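Local coordinates for glideosome-associated protein 50 (Plasmodium falciparum 3D7, PDB 3TGH) that is a component of the glideosome, which acts in gliding motility and host cell invasion, and may fix that complex to the inner membrane complex, at residues 190-195 with 279-284; 219-224 with 243-248; 35-40 with 128-133; 31-36 with 287-292. All blocks are in the same frame, centred on the assembly; numbering follows the deposited sequence.

How the interactions relate
Two contacts start from almost the same place, where helix 17-32 ends and the chain turns into strand 37-40. Interaction 3 closes first, bringing 128-133 against 35-40. Further on, interaction 1 opens at 190-195, and interaction 2 opens and closes inside it, holding 219-224 to 243-248. Interaction 1 then closes at 279-284, and interaction 4 closes last at 287-292, enclosing interactions 1 and 2. None of the loops cross. Interactions 1 and 3 join the sheet holding strands 37-40 and 275-282 to the one holding 128-136 and 192-196; interaction 2 places a helix on the latter sheet, and interaction 4 links the end of helix 17-32 to the former.

Interaction 1 of 4, residues 190-195 with 279-284; sequences ADFIIV and HELSNN
Leu281 meets Phe192 in the interior of a sandwich of two mixed beta-sheets, the core of the metallophosphoesterase fold. Strands 192-195 and 279-282 belong to opposite sheets, their axes 10.2 Å apart at closest and running at 159° to each other, so the sheets meet mainly through side chains. Along 279-284, His279 comes first: it leans on Leu228 and Ile230 of the facing sheet, and both ring nitrogens are hydrogen-bonded, to Ser8 and Thr288. Leu281 is the main wedge. Its CG sits over one face of the Phe192 ring, 4.2 Å from the centroid and 11° off the normal, a CH-pi contact, while CD2 reaches Phe192 CD1 at 4.0 Å and, more loosely, Ile194 CD1. A branched leucine suits this place because one branch can cover the ring and also fill in beside the isoleucine. With CG anti to its carbonyl carbon (chi1 -61°), the Phe192 ring lies under the leucine and extends past it to Ser282. There the backbone does take part: Ser282 O lies near the ring plane, 3.2 Å from Phe192 CZ. Ser282 turns its side chain away and forms an ST turn, its OG accepting from Asn284 N at 3.3 Å.

Interaction 2 of 4, residues 219-224 with 243-248; sequences PLLKDA and NDMAHI
The peptide between Leu221 and Lys222 has the methyl of Met245 over one of its faces: Met245 CE stands almost directly above the carbonyl carbon, 3.7 Å from Leu221 C, and equally close to Lys222 N. The other flat group in the neighbourhood, the His247 ring, makes an edge-to-face pair with Tyr202 and also touches Ile201, which packs on Leu221 as well. Unbranched and flexible, methionine is well fitted to reach across from a strand and set its terminal methyl against a helix. In Met245, CG is anti to the backbone N (chi1 -172°), the next torsion keeps the chain straight, and the bend comes only at the sulfur (chi3 -44°), which lays Met245 CE against Leu221 CB at 3.6 Å. The sulfur follows beside the same leucine, with Met245 SD 4.1 Å from Leu221 CD1. Helix 218-223 lies in the beta-alpha-beta crossover from strand 192-196 to its parallel neighbour 228-231, and strand 245-250 is the next strand of that sheet, so the contact seats the crossover helix on the sheet it serves. Lys222 adds a second, more exposed layer. Its CG is 3.8 Å from Met245 CE, and from there the extended chain runs outward past the Asn243 side chain, carrying the ammonium group toward solvent, where Lys222 NZ makes a long, weak ion pair with Asp242. Asn243 and Asp244 both have positive phi, consistent with a type I' turn joining strands 237-242 and 245-250.

Interaction 3 of 4, residues 35-40 with 128-133; sequences VTFIVS and YHYFTH
Phe37 and Tyr130 meet as a T-shaped pair between the two sheets of the metallophosphoesterase sandwich. Phe37 stands on strand 37-40 of the first sheet; Tyr130 comes from strand 128-136, which forms one border of the second. The first torsion of Phe37 (chi1 62°) tucks CG in between its own backbone N and carbonyl carbon, and from there the ring projects into the packed layer between the sheets with one face toward the tyrosine. Tyr130 takes a different conformation: with CG anti to the backbone N (chi1 170°), it brings an edge of its ring to that face. The planes stand at 79° and the centroids are 5.8 Å apart, an arrangement in which the slightly positive edge hydrogens of the tyrosine face the electron-rich surface of the phenylalanine. Phenylalanine suits the buried place because it has no polar atom to satisfy, and its ring serves several neighbours at once: it also pairs edge-to-face with Phe154 and meets Phe6 with nearly parallel planes. Tyrosine fits the less buried position on the border strand, where its ring stacks on Phe77 and can still carry a polar hydroxyl. Two residues back, Tyr128 uses its side chain otherwise, stacking on Phe156 and hydrogen-bonding through OH to Thr78 O of the first sheet. The touching edge of Tyr130 is the CD2-CE2 side, where Tyr130 CE2 lies 4.4 Å from Phe37 CZ and 4.5 Å from Phe37 CE2.

Interaction 4 of 4, residues 31-36 with 287-292; sequences KNERVT and VTKFVS
Lys289 and Glu33 make this surface contact by themselves, through a salt bridge in which Lys289 NZ donates a hydrogen bond to Glu33 OE2 at 3.2 Å. The lysine approaches on the syn side of that oxygen, the side of its partner oxygen, and OE1 of Glu33 is 3.8 Å from Lys289 NZ, so one oxygen does the gripping. Residues with long side chains are needed, since the CA atoms of Glu33 and Lys289 are 10.8 Å apart. Lysine covers most of the gap with a chain extended beyond CG; Glu33 folds at its second torsion (chi2 -88°), which turns the carboxylate across the end of the lysine. Lys289 NZ is also salt-bridged to Glu280 OE2, in one of the two conformers of that glutamate. Glu33 sits where helix 17-32 stops: Arg34 follows with positive phi, and its N bonds back to Lys31 O at 3.2 Å in a Schellman motif. The bridge therefore ties the C-terminal end of this helix to strand 285-292, across strand 275-282, which lies between strands 4-8 and 285-292 in the first sheet, while Val35 packs on Val278 and Val291 on Phe29 of the helix.

Interaction 1 of 4, residues 190-195 with 279-284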
loop_
_atom_site.group_PDB
_atom_site.type_symbol
_atom_site.label_atom_id
_atom_site.label_comp_id
_atom_site.label_asym_id
_atom_site.label_seq_id
_atom_site.Cartn_x
_atom_site.Cartn_y
_atom_site.Cartn_z
ATOM N N ALA A 190 16.659 -0.024 -7.894
ATOM C CA ALA A 190 15.977 0.767 -6.873
ATOM C C ALA A 190 16.760 0.867 -5.562
ATOM O O ALA A 190 17.183 -0.147 -4.993
ATOM C CB ALA A 190 14.587 0.201 -6.618
ATOM N N ASP A 191 16.923 2.094 -5.076
ATOM C CA ASP A 191 17.569 2.350 -3.785
ATOM C C ASP A 191 16.606 2.071 -2.633
ATOM O O ASP A 191 17.031 1.739 -1.514
ATOM C CB ASP A 191 18.066 3.789 -3.734
ATOM C CG ASP A 191 18.998 4.114 -4.889
ATOM O OD1 ASP A 191 20.187 3.727 -4.831
ATOM O OD2 ASP A 191 18.524 4.723 -5.872
ATOM N N PHE A 192 15.314 2.224 -2.919
ATOM C CA PHE A 192 14.235 1.931 -1.982
ATOM C C PHE A 192 13.220 1.004 -2.652
ATOM O O PHE A 192 12.848 1.216 -3.807
ATOM C CB PHE A 192 13.504 3.211 -1.581
ATOM C CG PHE A 192 14.368 4.229 -0.890
ATOM C CD1 PHE A 192 14.832 5.346 -1.572
ATOM C CD2 PHE A 192 14.685 4.089 0.451
ATOM C CE1 PHE A 192 15.617 6.298 -0.918
ATOM C CE2 PHE A 192 15.466 5.032 1.106
ATOM C CZ PHE A 192 15.930 6.134 0.419
ATOM N N ILE A 193 12.754 -0.007 -1.923
ATOM C CA ILE A 193 11.697 -0.898 -2.421
ATOM C C ILE A 193 10.614 -0.998 -1.354
ATOM O O ILE A 193 10.893 -1.366 -0.210
ATOM C CB ILE A 193 12.219 -2.309 -2.770
ATOM C CG1 ILE A 193 13.423 -2.230 -3.715
ATOM C CG2 ILE A 193 11.120 -3.146 -3.418
ATOM C CD1 ILE A 193 14.115 -3.561 -3.925
ATOM N N ILE A 194 9.391 -0.646 -1.749
ATOM C CA ILE A 194 8.233 -0.612 -0.867
ATOM C C ILE A 194 7.145 -1.479 -1.484
ATOM O O ILE A 194 6.776 -1.301 -2.638
ATOM C CB ILE A 194 7.694 0.835 -0.684
ATOM C CG1 ILE A 194 8.759 1.734 -0.044
ATOM C CG2 ILE A 194 6.407 0.855 0.167
ATOM C CD1 ILE A 194 9.713 2.358 -1.048
ATOM N N VAL A 195 6.631 -2.426 -0.706
ATOM C CA VAL A 195 5.564 -3.297 -1.170
ATOM C C VAL A 195 4.291 -2.958 -0.386
ATOM O O VAL A 195 4.350 -2.680 0.814
ATOM C CB VAL A 195 5.946 -4.780 -0.999
ATOM C CG1 VAL A 195 4.839 -5.694 -1.501
ATOM C CG2 VAL A 195 7.271 -5.088 -1.722
ATOM N N HIS A 279 5.090 8.972 5.101
ATOM C CA HIS A 279 6.412 8.387 4.901
ATOM C C HIS A 279 7.263 9.377 4.133
ATOM O O HIS A 279 6.774 10.024 3.214
ATOM C CB HIS A 279 6.334 7.088 4.102
ATOM C CG HIS A 279 5.288 6.130 4.576
ATOM N ND1 HIS A 279 5.558 5.106 5.455
ATOM C CD2 HIS A 279 3.973 6.028 4.269
ATOM C CE1 HIS A 279 4.452 4.414 5.675
ATOM N NE2 HIS A 279 3.476 4.955 4.966
ATOM N N GLU A 280 8.531 9.472 4.511
ATOM C CA GLU A 280 9.474 10.386 3.878
ATOM C C GLU A 280 10.727 9.609 3.445
ATOM O O GLU A 280 11.419 9.023 4.282
ATOM C CB GLU A 280 9.846 11.515 4.853
ATOM C CG GLU A 280 8.638 12.273 5.451
ATOM C CD GLU A 280 8.982 13.172 6.648
ATOM O OE1 GLU A 280 10.135 13.159 7.136
ATOM O OE2 GLU A 280 8.077 13.896 7.111
ATOM N N LEU A 281 11.009 9.595 2.144
ATOM C CA LEU A 281 12.232 8.984 1.615
ATOM C C LEU A 281 13.260 10.088 1.424
ATOM O O LEU A 281 12.943 11.133 0.847
ATOM C CB LEU A 281 11.987 8.301 0.271
ATOM C CG LEU A 281 11.367 6.902 0.245
ATOM C CD1 LEU A 281 10.172 6.801 1.139
ATOM C CD2 LEU A 281 11.009 6.532 -1.190
ATOM N N SER A 282 14.483 9.853 1.894
ATOM C CA SER A 282 15.561 10.836 1.786
ATOM C C SER A 282 16.900 10.141 1.566
ATOM O O SER A 282 16.969 8.914 1.496
ATOM C CB SER A 282 15.625 11.692 3.060
ATOM O OG SER A 282 16.139 10.955 4.163
ATOM N N ASN A 283 17.968 10.929 1.478
ATOM C CA ASN A 283 19.315 10.378 1.333
ATOM C C ASN A 283 19.706 9.455 2.488
ATOM O O ASN A 283 20.516 8.550 2.311
ATOM C CB ASN A 283 20.367 11.494 1.145
ATOM C CG ASN A 283 20.355 12.530 2.262
ATOM O OD1 ASN A 283 19.464 12.545 3.112
ATOM N ND2 ASN A 283 21.351 13.409 2.256
ATOM N N ASN A 284 19.107 9.673 3.655
ATOM C CA ASN A 284 19.431 8.911 4.859
ATOM C C ASN A 284 18.576 7.661 5.086
ATOM O O ASN A 284 18.989 6.753 5.809
ATOM C CB ASN A 284 19.342 9.831 6.075
ATOM C CG ASN A 284 20.395 10.927 6.043
ATOM O OD1 ASN A 284 20.086 12.110 6.195
ATOM N ND2 ASN A 284 21.646 10.536 5.824
#

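Interaction 2 of 4, residues 219-224 with 243-248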
loop_
_atom_site.group_PDB
_atom_site.type_symbol
_atom_site.label_atom_id
_atom_site.label_comp_id
_atom_site.label_asym_id
_atom_site.label_seq_id
_atom_site.Cartn_x
_atom_site.Cartn_y
_atom_site.Cartn_z
ATOM N N PRO A 219 10.356 -14.751 1.883
ATOM C CA PRO A 219 11.682 -15.052 1.334
ATOM C C PRO A 219 12.030 -14.241 0.081
ATOM O O PRO A 219 13.194 -13.871 -0.101
ATOM C CB PRO A 219 11.596 -16.548 1.008
ATOM C CG PRO A 219 10.556 -17.066 1.934
ATOM C CD PRO A 219 9.542 -15.971 2.017
ATOM N N LEU A 220 11.034 -13.960 -0.760
ATOM C CA LEU A 220 11.233 -13.097 -1.936
ATOM C C LEU A 220 11.554 -11.656 -1.536
ATOM O O LEU A 220 12.376 -10.996 -2.172
ATOM C CB LEU A 220 9.996 -13.096 -2.842
ATOM C CG LEU A 220 9.541 -14.435 -3.431
ATOM C CD1 LEU A 220 8.280 -14.231 -4.245
ATOM C CD2 LEU A 220 10.621 -15.092 -4.279
ATOM N N LEU A 221 10.887 -11.163 -0.497
ATOM C CA LEU A 221 11.113 -9.800 -0.024
ATOM C C LEU A 221 12.507 -9.658 0.578
ATOM O O LEU A 221 13.198 -8.671 0.330
ATOM C CB LEU A 221 10.050 -9.398 1.002
ATOM C CG LEU A 221 8.585 -9.478 0.579
ATOM C CD1 LEU A 221 7.705 -8.990 1.725
ATOM C CD2 LEU A 221 8.304 -8.683 -0.691
ATOM N N LYS A 222 12.923 -10.654 1.357
ATOM C CA LYS A 222 14.249 -10.641 1.980
ATOM C C LYS A 222 15.350 -10.762 0.929
ATOM O O LYS A 222 16.354 -10.064 1.006
ATOM C CB LYS A 222 14.388 -11.767 3.016
ATOM C CG LYS A 222 13.680 -11.493 4.333
ATOM C CD LYS A 222 13.820 -12.682 5.282
ATOM C CE LYS A 222 13.102 -12.443 6.597
ATOM N NZ LYS A 222 12.967 -13.706 7.381
ATOM N N ASP A 223 15.146 -11.629 -0.060
ATOM C CA ASP A 223 16.114 -11.801 -1.147
ATOM C C ASP A 223 16.339 -10.489 -1.904
ATOM O O ASP A 223 17.464 -10.203 -2.330
ATOM C CB ASP A 223 15.657 -12.893 -2.121
ATOM C CG ASP A 223 16.530 -12.968 -3.365
ATOM O OD1 ASP A 223 17.661 -13.489 -3.269
ATOM O OD2 ASP A 223 16.088 -12.494 -4.435
ATOM N N ALA A 224 15.273 -9.702 -2.064
ATOM C CA ALA A 224 15.349 -8.414 -2.759
ATOM C C ALA A 224 15.693 -7.221 -1.854
ATOM O O ALA A 224 15.765 -6.094 -2.329
ATOM C CB ALA A 224 14.044 -8.143 -3.510
ATOM N N ASN A 243 15.182 -8.095 10.573
ATOM C CA ASN A 243 16.197 -8.237 9.517
ATOM C C ASN A 243 16.229 -7.054 8.537
ATOM O O ASN A 243 16.252 -7.246 7.320
ATOM C CB ASN A 243 16.001 -9.553 8.744
ATOM C CG ASN A 243 16.015 -10.788 9.648
ATOM O OD1 ASN A 243 15.366 -11.794 9.348
ATOM N ND2 ASN A 243 16.760 -10.718 10.749
ATOM N N ASP A 244 16.220 -5.838 9.083
ATOM C CA ASP A 244 16.265 -4.592 8.295
ATOM C C ASP A 244 15.080 -4.420 7.327
ATOM O O ASP A 244 15.176 -3.678 6.349
ATOM C CB ASP A 244 17.600 -4.463 7.538
ATOM C CG ASP A 244 18.809 -4.491 8.464
ATOM O OD1 ASP A 244 18.862 -3.672 9.408
ATOM O OD2 ASP A 244 19.711 -5.327 8.240
ATOM N N MET A 245 13.973 -5.103 7.607
ATOM C CA MET A 245 12.719 -4.877 6.897
ATOM C C MET A 245 11.665 -4.467 7.907
ATOM O O MET A 245 11.522 -5.105 8.953
ATOM C CB MET A 245 12.256 -6.137 6.163
ATOM C CG MET A 245 11.061 -5.887 5.243
ATOM S SD MET A 245 10.398 -7.348 4.417
ATOM C CE MET A 245 11.899 -8.178 3.890
ATOM N N ALA A 246 10.940 -3.398 7.597
ATOM C CA ALA A 246 9.846 -2.948 8.432
ATOM C C ALA A 246 8.522 -3.472 7.876
ATOM O O ALA A 246 8.218 -3.299 6.701
ATOM C CB ALA A 246 9.819 -1.433 8.517
ATOM N N HIS A 247 7.742 -4.108 8.741
ATOM C CA HIS A 247 6.383 -4.500 8.422
ATOM C C HIS A 247 5.475 -3.467 9.059
ATOM O O HIS A 247 5.448 -3.316 10.280
ATOM C CB HIS A 247 6.092 -5.896 8.973
ATOM C CG HIS A 247 6.981 -6.958 8.410
ATOM N ND1 HIS A 247 6.570 -7.821 7.416
ATOM C CD2 HIS A 247 8.270 -7.277 8.678
ATOM C CE1 HIS A 247 7.563 -8.637 7.109
ATOM N NE2 HIS A 247 8.605 -8.330 7.864
ATOM N N ILE A 248 4.754 -2.727 8.230
ATOM C CA ILE A 248 3.902 -1.669 8.719
ATOM C C ILE A 248 2.455 -2.041 8.463
ATOM O O ILE A 248 2.078 -2.314 7.318
ATOM C CB ILE A 248 4.217 -0.340 8.026
ATOM C CG1 ILE A 248 5.636 0.124 8.381
ATOM C CG2 ILE A 248 3.181 0.705 8.412
ATOM C CD1 ILE A 248 6.074 1.371 7.643
#

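Interaction 3 of 4, residues 35-40 with 128-133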
loop_
_atom_site.group_PDB
_atom_site.type_symbol
_atom_site.label_atom_id
_atom_site.label_comp_id
_atom_site.label_asym_id
_atom_site.label_seq_id
_atom_site.Cartn_x
_atom_site.Cartn_y
_atom_site.Cartn_z
ATOM N N VAL A 35 2.862 16.086 0.868
ATOM C CA VAL A 35 2.702 14.745 0.309
ATOM C C VAL A 35 2.340 14.862 -1.172
ATOM O O VAL A 35 1.517 15.700 -1.543
ATOM C CB VAL A 35 1.618 13.966 1.068
ATOM C CG1 VAL A 35 1.204 12.699 0.305
ATOM C CG2 VAL A 35 2.105 13.627 2.491
ATOM N N THR A 36 2.959 14.036 -2.012
ATOM C CA THR A 36 2.699 14.078 -3.460
ATOM C C THR A 36 1.938 12.872 -4.038
ATOM O O THR A 36 1.488 12.921 -5.181
ATOM C CB THR A 36 3.994 14.303 -4.249
ATOM O OG1 THR A 36 4.927 13.266 -3.938
ATOM C CG2 THR A 36 4.593 15.674 -3.895
ATOM N N PHE A 37 1.779 11.805 -3.259
ATOM C CA PHE A 37 0.860 10.730 -3.630
ATOM C C PHE A 37 0.469 9.894 -2.421
ATOM O O PHE A 37 1.072 10.001 -1.354
ATOM C CB PHE A 37 1.409 9.839 -4.756
ATOM C CG PHE A 37 2.681 9.114 -4.418
ATOM C CD1 PHE A 37 2.651 7.813 -3.923
ATOM C CD2 PHE A 37 3.912 9.723 -4.625
ATOM C CE1 PHE A 37 3.831 7.134 -3.632
ATOM C CE2 PHE A 37 5.089 9.057 -4.332
ATOM C CZ PHE A 37 5.044 7.751 -3.838
ATOM N N ILE A 38 -0.578 9.109 -2.608
ATOM C CA ILE A 38 -1.141 8.270 -1.557
ATOM C C ILE A 38 -1.076 6.824 -2.023
ATOM O O ILE A 38 -1.302 6.527 -3.201
ATOM C CB ILE A 38 -2.612 8.659 -1.270
ATOM C CG1 ILE A 38 -2.719 10.134 -0.854
ATOM C CG2 ILE A 38 -3.226 7.744 -0.209
ATOM C CD1 ILE A 38 -4.103 10.740 -1.122
ATOM N N VAL A 39 -0.768 5.915 -1.100
ATOM C CA VAL A 39 -0.937 4.493 -1.341
ATOM C C VAL A 39 -1.992 3.980 -0.372
ATOM O O VAL A 39 -2.133 4.505 0.738
ATOM C CB VAL A 39 0.371 3.675 -1.174
ATOM C CG1 VAL A 39 1.467 4.186 -2.115
ATOM C CG2 VAL A 39 0.854 3.681 0.282
ATOM N N SER A 40 -2.722 2.951 -0.780
ATOM C CA SER A 40 -3.788 2.401 0.059
ATOM C C SER A 40 -3.657 0.899 0.266
ATOM O O SER A 40 -4.042 0.127 -0.608
ATOM C CB SER A 40 -5.149 2.729 -0.548
ATOM O OG SER A 40 -6.200 2.241 0.271
ATOM N N TYR A 128 0.543 -4.658 -9.636
ATOM C CA TYR A 128 1.256 -3.757 -10.556
ATOM C C TYR A 128 2.457 -3.115 -9.853
ATOM O O TYR A 128 2.802 -3.479 -8.720
ATOM C CB TYR A 128 0.295 -2.688 -11.135
ATOM C CG TYR A 128 -0.317 -1.738 -10.114
ATOM C CD1 TYR A 128 -1.430 -2.111 -9.370
ATOM C CD2 TYR A 128 0.206 -0.452 -9.921
ATOM C CE1 TYR A 128 -1.984 -1.269 -8.430
ATOM C CE2 TYR A 128 -0.354 0.419 -8.992
ATOM C CZ TYR A 128 -1.443 -0.005 -8.234
ATOM O OH TYR A 128 -2.010 0.846 -7.317
ATOM N N HIS A 129 3.122 -2.186 -10.530
ATOM C CA HIS A 129 4.283 -1.500 -9.956
ATOM C C HIS A 129 4.316 -0.061 -10.407
ATOM O O HIS A 129 3.685 0.297 -11.402
ATOM C CB HIS A 129 5.577 -2.193 -10.375
ATOM C CG HIS A 129 5.663 -2.434 -11.847
ATOM N ND1 HIS A 129 5.322 -3.637 -12.421
ATOM C CD2 HIS A 129 5.981 -1.604 -12.871
ATOM C CE1 HIS A 129 5.471 -3.556 -13.731
ATOM N NE2 HIS A 129 5.874 -2.333 -14.030
ATOM N N TYR A 130 5.065 0.745 -9.661
ATOM C CA TYR A 130 5.291 2.153 -9.960
ATOM C C TYR A 130 6.735 2.457 -9.568
ATOM O O TYR A 130 7.114 2.348 -8.404
ATOM C CB TYR A 130 4.309 3.021 -9.171
ATOM C CG TYR A 130 4.590 4.508 -9.203
ATOM C CD1 TYR A 130 4.574 5.213 -10.400
ATOM C CD2 TYR A 130 4.838 5.218 -8.023
ATOM C CE1 TYR A 130 4.823 6.588 -10.432
ATOM C CE2 TYR A 130 5.089 6.589 -8.043
ATOM C CZ TYR A 130 5.079 7.264 -9.250
ATOM O OH TYR A 130 5.321 8.618 -9.267
ATOM N N PHE A 131 7.549 2.793 -10.557
ATOM C CA PHE A 131 8.947 3.124 -10.323
ATOM C C PHE A 131 9.091 4.618 -10.491
ATOM O O PHE A 131 8.589 5.185 -11.463
ATOM C CB PHE A 131 9.847 2.418 -11.336
ATOM C CG PHE A 131 10.139 0.986 -11.001
ATOM C CD1 PHE A 131 9.143 0.023 -11.072
ATOM C CD2 PHE A 131 11.421 0.591 -10.647
ATOM C CE1 PHE A 131 9.414 -1.306 -10.762
ATOM C CE2 PHE A 131 11.699 -0.736 -10.345
ATOM C CZ PHE A 131 10.698 -1.684 -10.407
ATOM N N THR A 132 9.774 5.253 -9.550
ATOM C CA THR A 132 9.985 6.685 -9.602
ATOM C C THR A 132 11.383 7.034 -9.082
ATOM O O THR A 132 12.172 6.150 -8.745
ATOM C CB THR A 132 8.879 7.439 -8.831
ATOM O OG1 THR A 132 8.981 8.845 -9.096
ATOM C CG2 THR A 132 8.956 7.162 -7.320
ATOM N N HIS A 133 11.690 8.322 -9.057
ATOM C CA HIS A 133 13.001 8.788 -8.623
ATOM C C HIS A 133 12.917 10.227 -8.141
ATOM O O HIS A 133 11.969 10.945 -8.467
ATOM C CB HIS A 133 14.004 8.690 -9.772
ATOM C CG HIS A 133 13.627 9.513 -10.966
ATOM N ND1 HIS A 133 14.177 10.750 -11.218
ATOM C CD2 HIS A 133 12.735 9.289 -11.959
ATOM C CE1 HIS A 133 13.651 11.247 -12.322
ATOM N NE2 HIS A 133 12.772 10.381 -12.792
#

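Interaction 4 of 4, residues 31-36 with 287-292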
loop_
_atom_site.group_PDB
_atom_site.type_symbol
_atom_site.label_atom_id
_atom_site.label_comp_id
_atom_site.label_asym_id
_atom_site.label_seq_id
_atom_site.Cartn_x
_atom_site.Cartn_y
_atom_site.Cartn_z
ATOM N N LYS A 31 -1.334 18.360 3.021
ATOM C CA LYS A 31 -0.981 19.736 2.673
ATOM C C LYS A 31 0.311 20.174 3.371
ATOM O O LYS A 31 1.265 20.603 2.719
ATOM C CB LYS A 31 -2.126 20.684 3.052
ATOM C CG LYS A 31 -1.866 22.162 2.768
ATOM C CD LYS A 31 -1.856 22.463 1.279
ATOM C CE LYS A 31 -1.799 23.964 1.026
ATOM N NZ LYS A 31 -1.853 24.288 -0.427
ATOM N N ASN A 32 0.348 20.047 4.693
ATOM C CA ASN A 32 1.454 20.606 5.475
ATOM C C ASN A 32 2.779 19.869 5.283
ATOM O O ASN A 32 3.844 20.491 5.325
ATOM C CB ASN A 32 1.102 20.642 6.962
ATOM C CG ASN A 32 -0.017 21.615 7.275
ATOM O OD1 ASN A 32 -0.377 22.463 6.454
ATOM N ND2 ASN A 32 -0.580 21.493 8.471
ATOM N N GLU A 33 2.703 18.555 5.078
ATOM C CA GLU A 33 3.892 17.727 4.868
ATOM C C GLU A 33 4.313 17.669 3.398
ATOM O O GLU A 33 5.336 17.065 3.089
ATOM C CB GLU A 33 3.656 16.299 5.381
ATOM C CG GLU A 33 3.534 16.177 6.895
ATOM C CD GLU A 33 4.873 15.969 7.608
ATOM O OE1 GLU A 33 5.920 15.810 6.940
ATOM O OE2 GLU A 33 4.872 15.955 8.854
ATOM N N ARG A 34 3.540 18.298 2.508
ATOM C CA ARG A 34 3.822 18.307 1.066
ATOM C C ARG A 34 3.860 16.880 0.499
ATOM O O ARG A 34 4.771 16.505 -0.235
ATOM C CB ARG A 34 5.124 19.065 0.754
ATOM C CG ARG A 34 5.062 20.569 1.044
ATOM C CD ARG A 34 6.375 21.087 1.630
ATOM N NE ARG A 34 6.557 22.523 1.415
ATOM C CZ ARG A 34 7.417 23.296 2.081
ATOM N NH1 ARG A 34 8.191 22.792 3.042
ATOM N NH2 ARG A 34 7.501 24.592 1.792
ATOM N N VAL A 35 2.862 16.086 0.868
ATOM C CA VAL A 35 2.702 14.745 0.309
ATOM C C VAL A 35 2.340 14.862 -1.172
ATOM O O VAL A 35 1.517 15.700 -1.543
ATOM C CB VAL A 35 1.618 13.966 1.068
ATOM C CG1 VAL A 35 1.204 12.699 0.305
ATOM C CG2 VAL A 35 2.105 13.627 2.491
ATOM N N THR A 36 2.959 14.036 -2.012
ATOM C CA THR A 36 2.699 14.078 -3.460
ATOM C C THR A 36 1.938 12.872 -4.038
ATOM O O THR A 36 1.488 12.921 -5.181
ATOM C CB THR A 36 3.994 14.303 -4.249
ATOM O OG1 THR A 36 4.927 13.266 -3.938
ATOM C CG2 THR A 36 4.593 15.674 -3.895
ATOM N N VAL A 287 11.645 7.675 6.893
ATOM C CA VAL A 287 11.016 8.058 8.150
ATOM C C VAL A 287 9.515 7.875 7.977
ATOM O O VAL A 287 8.924 8.423 7.044
ATOM C CB VAL A 287 11.327 9.523 8.522
ATOM C CG1 VAL A 287 10.588 9.920 9.791
ATOM C CG2 VAL A 287 12.827 9.727 8.699
ATOM N N THR A 288 8.910 7.088 8.863
ATOM C CA THR A 288 7.478 6.863 8.856
ATOM C C THR A 288 6.873 7.474 10.114
ATOM O O THR A 288 7.336 7.200 11.223
ATOM C CB THR A 288 7.157 5.358 8.807
ATOM O OG1 THR A 288 7.638 4.809 7.573
ATOM C CG2 THR A 288 5.652 5.115 8.922
ATOM N N LYS A 289 5.858 8.315 9.933
ATOM C CA LYS A 289 5.137 8.922 11.044
ATOM C C LYS A 289 3.722 8.357 11.126
ATOM O O LYS A 289 2.950 8.399 10.152
ATOM C CB LYS A 289 5.085 10.443 10.889
ATOM C CG LYS A 289 6.434 11.127 11.037
ATOM C CD LYS A 289 6.322 12.617 10.756
ATOM C CE LYS A 289 7.688 13.269 10.570
ATOM N NZ LYS A 289 7.569 14.707 10.167
ATOM N N PHE A 290 3.397 7.803 12.289
ATOM C CA PHE A 290 2.067 7.270 12.551
ATOM C C PHE A 290 1.225 8.353 13.206
ATOM O O PHE A 290 1.576 8.853 14.271
ATOM C CB PHE A 290 2.151 6.054 13.470
ATOM C CG PHE A 290 2.773 4.856 12.826
ATOM C CD1 PHE A 290 4.157 4.720 12.764
ATOM C CD2 PHE A 290 1.976 3.861 12.274
ATOM C CE1 PHE A 290 4.734 3.614 12.155
ATOM C CE2 PHE A 290 2.538 2.751 11.673
ATOM C CZ PHE A 290 3.920 2.622 11.614
ATOM N N VAL A 291 0.115 8.704 12.565
ATOM C CA VAL A 291 -0.733 9.799 13.008
ATOM C C VAL A 291 -2.050 9.261 13.539
ATOM O O VAL A 291 -2.727 8.472 12.869
ATOM C CB VAL A 291 -1.027 10.786 11.855
ATOM C CG1 VAL A 291 -1.896 11.927 12.349
ATOM C CG2 VAL A 291 0.277 11.309 11.258
ATOM N N SER A 292 -2.393 9.673 14.754
ATOM C CA SER A 292 -3.655 9.308 15.379
ATOM C C SER A 292 -4.686 10.414 15.199
ATOM O O SER A 292 -4.405 11.584 15.462
ATOM C CB SER A 292 -3.456 9.028 16.879
ATOM O OG SER A 292 -4.696 9.011 17.551
#